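Cell death-related nuclease 4 (Caenorhabditis elegans, PDB 5DK5) degrades RNA and DNA from the 3' end as a metal-dependent exonuclease of the DEDDh family and takes part in apoptotic DNA degradation. Local coordinates at residues A45-D50 against D54-D59; L21-F26 against L196-I201. One frame throughout, in Å; residues are numbered along the deposited sequence.

Interaction 1. Residues A45-D50 against D54-D59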
# COMPACT_ATOMS: atom_id res chain seq x y z
N ALA B 45 -1.06 19.92 -7.82
CA ALA B 45 -0.22 21.00 -8.34
C ALA B 45 -0.88 21.75 -9.49
O ALA B 45 -1.37 21.14 -10.45
CB ALA B 45 1.13 20.46 -8.78
N ILE B 46 -0.88 23.08 -9.39
CA ILE B 46 -1.42 23.94 -10.44
C ILE B 46 -0.50 25.14 -10.66
O ILE B 46 0.05 25.69 -9.71
CB ILE B 46 -2.84 24.44 -10.11
CG1 ILE B 46 -3.80 23.27 -9.90
CG2 ILE B 46 -3.37 25.36 -11.22
CD1 ILE B 46 -5.18 23.67 -9.41
N VAL B 47 -0.35 25.54 -11.92
CA VAL B 47 0.32 26.79 -12.27
C VAL B 47 -0.53 27.52 -13.30
O VAL B 47 -1.09 26.91 -14.21
CB VAL B 47 1.75 26.56 -12.82
CG1 VAL B 47 1.71 25.76 -14.11
CG2 VAL B 47 2.46 27.89 -13.03
N ALA B 48 -0.63 28.84 -13.14
CA ALA B 48 -1.49 29.65 -14.00
C ALA B 48 -0.73 30.18 -15.21
O ALA B 48 0.45 30.51 -15.12
CB ALA B 48 -2.08 30.79 -13.20
N TYR B 49 -1.42 30.25 -16.34
CA TYR B 49 -0.87 30.84 -17.56
C TYR B 49 -1.75 31.98 -18.04
O TYR B 49 -2.95 31.80 -18.26
CB TYR B 49 -0.72 29.79 -18.65
CG TYR B 49 -0.29 30.36 -19.98
CD1 TYR B 49 1.02 30.79 -20.18
CD2 TYR B 49 -1.18 30.46 -21.04
CE1 TYR B 49 1.42 31.32 -21.40
CE2 TYR B 49 -0.79 30.98 -22.26
CZ TYR B 49 0.51 31.41 -22.43
OH TYR B 49 0.91 31.93 -23.64
N ASP B 50 -1.14 33.15 -18.19
CA ASP B 50 -1.85 34.34 -18.66
C ASP B 50 -1.86 34.34 -20.19
O ASP B 50 -0.83 34.55 -20.83
CB ASP B 50 -1.17 35.60 -18.11
CG ASP B 50 -1.95 36.87 -18.41
OD1 ASP B 50 -2.36 37.08 -19.57
OD2 ASP B 50 -2.16 37.67 -17.47
N ASP B 54 0.64 36.35 -22.46
CA ASP B 54 1.59 35.29 -22.77
C ASP B 54 2.64 35.16 -21.67
O ASP B 54 3.84 35.31 -21.92
CB ASP B 54 2.27 35.57 -24.12
CG ASP B 54 3.13 34.42 -24.59
OD1 ASP B 54 2.78 33.26 -24.31
OD2 ASP B 54 4.17 34.68 -25.24
N LYS B 55 2.19 34.90 -20.45
CA LYS B 55 3.08 34.85 -19.29
C LYS B 55 2.76 33.69 -18.36
O LYS B 55 1.66 33.59 -17.83
CB LYS B 55 3.00 36.17 -18.52
CG LYS B 55 3.90 36.25 -17.29
CD LYS B 55 5.37 36.07 -17.65
CE LYS B 55 6.25 36.12 -16.43
NZ LYS B 55 7.68 35.86 -16.77
N ILE B 56 3.74 32.81 -18.17
CA ILE B 56 3.63 31.74 -17.18
C ILE B 56 3.82 32.34 -15.79
O ILE B 56 4.91 32.80 -15.45
CB ILE B 56 4.67 30.63 -17.42
CG1 ILE B 56 4.48 30.01 -18.81
CG2 ILE B 56 4.56 29.55 -16.33
CD1 ILE B 56 5.52 28.99 -19.19
N ARG B 57 2.76 32.33 -15.00
CA ARG B 57 2.77 32.93 -13.67
C ARG B 57 3.12 31.90 -12.60
O ARG B 57 2.23 31.32 -11.98
CB ARG B 57 1.42 33.58 -13.37
CG ARG B 57 1.03 34.68 -14.34
CD ARG B 57 1.98 35.87 -14.26
NE ARG B 57 2.05 36.40 -12.90
CZ ARG B 57 1.20 37.29 -12.39
NH1 ARG B 57 0.19 37.75 -13.11
NH2 ARG B 57 1.36 37.70 -11.14
N GLU B 58 4.41 31.68 -12.39
CA GLU B 58 4.87 30.73 -11.39
C GLU B 58 4.55 31.23 -9.99
O GLU B 58 4.46 30.44 -9.04
CB GLU B 58 6.37 30.48 -11.53
CG GLU B 58 6.77 29.91 -12.89
CD GLU B 58 8.21 29.43 -12.94
OE1 GLU B 58 8.72 29.20 -14.05
OE2 GLU B 58 8.84 29.28 -11.86
N ASP B 59 4.36 32.54 -9.86
CA ASP B 59 3.97 33.14 -8.58
C ASP B 59 2.51 32.83 -8.26
O ASP B 59 2.11 32.86 -7.09
CB ASP B 59 4.20 34.65 -8.62
CG ASP B 59 3.50 35.32 -9.79
OD1 ASP B 59 3.39 34.69 -10.86
OD2 ASP B 59 3.07 36.48 -9.64
O HOH W 1 0.48 38.46 -16.27
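The ring of Tyr-49 lies with one edge against Ile-56, CD1 meeting CG1 of Ile-56 at 3.8 Å, in a non-hydrogen-bonded pair of the antiparallel hairpin. With CG anti to the backbone N (chi1 174°), the phenol runs out past the strand toward the turn, where its OH meets OD1 of Asp-54. The carboxylate oxygen lies in the ring plane, although the carboxylate stands nearly upright to the ring; the bond is modelled so short that its length is doubtful. Val-47 continues this apolar side, its CG2 lying 4.2 Å from CG2 of Ile-56. Helix 191-207 covers the same side, touching Tyr-49 through Ile-206 and Ile-56 through Gln-203.

Asp-50 and Lys-55 close the ladder with two backbone bonds, Asp-50 N to Lys-55 O at 2.9 Å and Lys-55 N to Asp-50 O at 3.1 Å. Because Asp-54 as well as Lys-55 faces Asp-50, the turn ends in a G1 beta bulge. The other side, which Ala-48 shares, carries the charged Asp-50, Lys-55 and Arg-57. Asp-50 OD1 accepts from Asn-53 N, and a water donates to OD2 and accepts only weakly from Arg-57 NH1. The arginine grips Asp-59 side-on, NE to OD1 at 3.0 Å and NH2 to OD2 at 2.6 Å. The hairpin end thus sets hydrocarbon and one phenol-carboxylate bond beside helix 191-207, and charged groups, a water and a salt bridge on the other side.

Interaction 2. Residues L21-F26 against L196-I201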
# COMPACT_ATOMS: atom_id res chain seq x y z
N LEU B 21 -5.45 30.07 -18.17
CA LEU B 21 -5.33 28.62 -18.27
C LEU B 21 -4.54 28.08 -17.08
O LEU B 21 -3.42 28.51 -16.81
CB LEU B 21 -4.65 28.22 -19.58
CG LEU B 21 -5.40 28.55 -20.87
CD1 LEU B 21 -4.55 28.19 -22.07
CD2 LEU B 21 -6.74 27.82 -20.92
N LEU B 22 -5.15 27.13 -16.37
CA LEU B 22 -4.53 26.53 -15.20
C LEU B 22 -3.97 25.16 -15.55
O LEU B 22 -4.71 24.22 -15.77
CB LEU B 22 -5.54 26.40 -14.06
CG LEU B 22 -6.22 27.70 -13.60
CD1 LEU B 22 -7.21 27.41 -12.49
CD2 LEU B 22 -5.19 28.73 -13.15
N ILE B 23 -2.64 25.06 -15.59
CA ILE B 23 -2.00 23.78 -15.88
C ILE B 23 -2.08 22.90 -14.64
O ILE B 23 -1.41 23.17 -13.64
CB ILE B 23 -0.54 23.96 -16.32
CG1 ILE B 23 -0.47 24.73 -17.65
CG2 ILE B 23 0.15 22.61 -16.48
CD1 ILE B 23 -0.48 26.24 -17.50
N LEU B 24 -2.89 21.85 -14.70
CA LEU B 24 -3.18 21.01 -13.55
C LEU B 24 -2.43 19.68 -13.61
O LEU B 24 -2.23 19.12 -14.69
CB LEU B 24 -4.69 20.76 -13.46
CG LEU B 24 -5.19 19.79 -12.39
CD1 LEU B 24 -6.54 20.25 -11.87
CD2 LEU B 24 -5.29 18.38 -12.93
N ASP B 25 -2.04 19.17 -12.44
CA ASP B 25 -1.33 17.90 -12.36
C ASP B 25 -1.59 17.18 -11.04
O ASP B 25 -1.39 17.75 -9.96
CB ASP B 25 0.17 18.11 -12.53
CG ASP B 25 0.94 16.80 -12.50
OD1 ASP B 25 1.25 16.31 -11.40
OD2 ASP B 25 1.24 16.27 -13.59
N PHE B 26 -2.02 15.93 -11.13
CA PHE B 26 -2.19 15.07 -9.97
C PHE B 26 -1.13 13.97 -9.96
O PHE B 26 -0.78 13.42 -11.00
CB PHE B 26 -3.58 14.42 -9.95
CG PHE B 26 -4.69 15.38 -9.63
CD1 PHE B 26 -4.68 16.12 -8.46
CD2 PHE B 26 -5.78 15.50 -10.48
CE1 PHE B 26 -5.72 16.98 -8.16
CE2 PHE B 26 -6.81 16.36 -10.19
CZ PHE B 26 -6.79 17.10 -9.03
N LEU B 196 5.17 22.82 -14.82
CA LEU B 196 6.06 23.77 -15.47
C LEU B 196 6.39 23.34 -16.89
O LEU B 196 6.43 24.16 -17.80
CB LEU B 196 7.34 23.94 -14.66
CG LEU B 196 7.19 24.60 -13.29
CD1 LEU B 196 8.50 24.53 -12.51
CD2 LEU B 196 6.72 26.04 -13.41
N ASN B 197 6.62 22.04 -17.09
CA ASN B 197 6.91 21.52 -18.42
C ASN B 197 5.72 21.68 -19.35
O ASN B 197 5.88 22.11 -20.50
CB ASN B 197 7.31 20.04 -18.34
CG ASN B 197 8.77 19.86 -17.98
OD1 ASN B 197 9.66 20.17 -18.78
ND2 ASN B 197 9.04 19.34 -16.79
N ILE B 198 4.53 21.33 -18.87
CA ILE B 198 3.32 21.46 -19.66
C ILE B 198 3.06 22.92 -20.00
O ILE B 198 2.64 23.25 -21.11
CB ILE B 198 2.10 20.87 -18.92
CG1 ILE B 198 2.25 19.35 -18.79
CG2 ILE B 198 0.80 21.19 -19.66
CD1 ILE B 198 1.26 18.71 -17.82
N ALA B 199 3.30 23.80 -19.03
CA ALA B 199 3.09 25.23 -19.22
C ALA B 199 4.02 25.79 -20.29
O ALA B 199 3.60 26.56 -21.15
CB ALA B 199 3.30 25.97 -17.91
N THR B 200 5.29 25.39 -20.24
CA THR B 200 6.27 25.85 -21.22
C THR B 200 5.94 25.30 -22.60
O THR B 200 6.06 26.00 -23.60
CB THR B 200 7.69 25.42 -20.82
OG1 THR B 200 7.98 25.88 -19.49
CG2 THR B 200 8.72 26.00 -21.78
N ILE B 201 5.52 24.04 -22.65
CA ILE B 201 5.06 23.43 -23.89
C ILE B 201 3.86 24.19 -24.43
O ILE B 201 3.81 24.55 -25.60
CB ILE B 201 4.70 21.94 -23.70
CG1 ILE B 201 5.96 21.12 -23.41
CG2 ILE B 201 4.00 21.38 -24.94
CD1 ILE B 201 5.67 19.77 -22.79
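Ile-23 meets helix 191-207 with both of its branches. Its CG2 touches CG2 of Ile-198 at 3.5 Å and CB of the same residue at 3.6 Å, the two side chains running in opposing directions where they overlap. The longer branch goes to Ala-199: CG1 lies 3.9 Å from CA of Ala-199, and CD1 comes to 3.8 Å from its CB. A chi2 of 85° bends CD1 back toward the Leu-21 end of the strand, alongside the alanine methyl.

Around this core, Ile-23 also packs on Leu-202 one turn further along the helix and on Val-47 and Tyr-49 of the adjoining strand, while Ile-198 rests on Ile-173 of helix 172-179. Asn-197 ties the helix to its surroundings through bonds to Ile-185 O and Asn-177 ND2. One turn is gripped twice at Leu-196 O, which accepts from Thr-200 N at 3.0 Å and Thr-200 OG1 at 2.9 Å, the donors arriving from opposite faces of the carbonyl plane. Cutting Ile-23 back to an alanine is likely to open a gap beside the Ala-199 methyl and to leave CG2 of Ile-198 without its partner.

Asp-25, two residues along the strand, and Asp-194, one turn before Ile-198, both bind magnesium, so this hydrocarbon contact probably helps to hold the strand and helix that carry these metal ligands in place against each other.

Overall arrangement
Both contacts belong to the exonuclease domain and share a layer: strand 41-50 lies between strands 20-28 and 55-65, and helix 191-207 covers one side of all three. Interaction 2 is wholly buried and made of aliphatic groups close to the magnesium site. Interaction 1 lies farther from the chain centre, at the outermost strand of the sheet within this chain, and relies on backbone bonds and charged groups as well as packing. Backbone pairs Tyr-49 N with Leu-21 O and Val-47 O with Ile-23 N probably join the two, and CD1 of Ile-56 reaches Ala-199 O, so one helix surface serves a buried strand and a hairpin at the sheet edge.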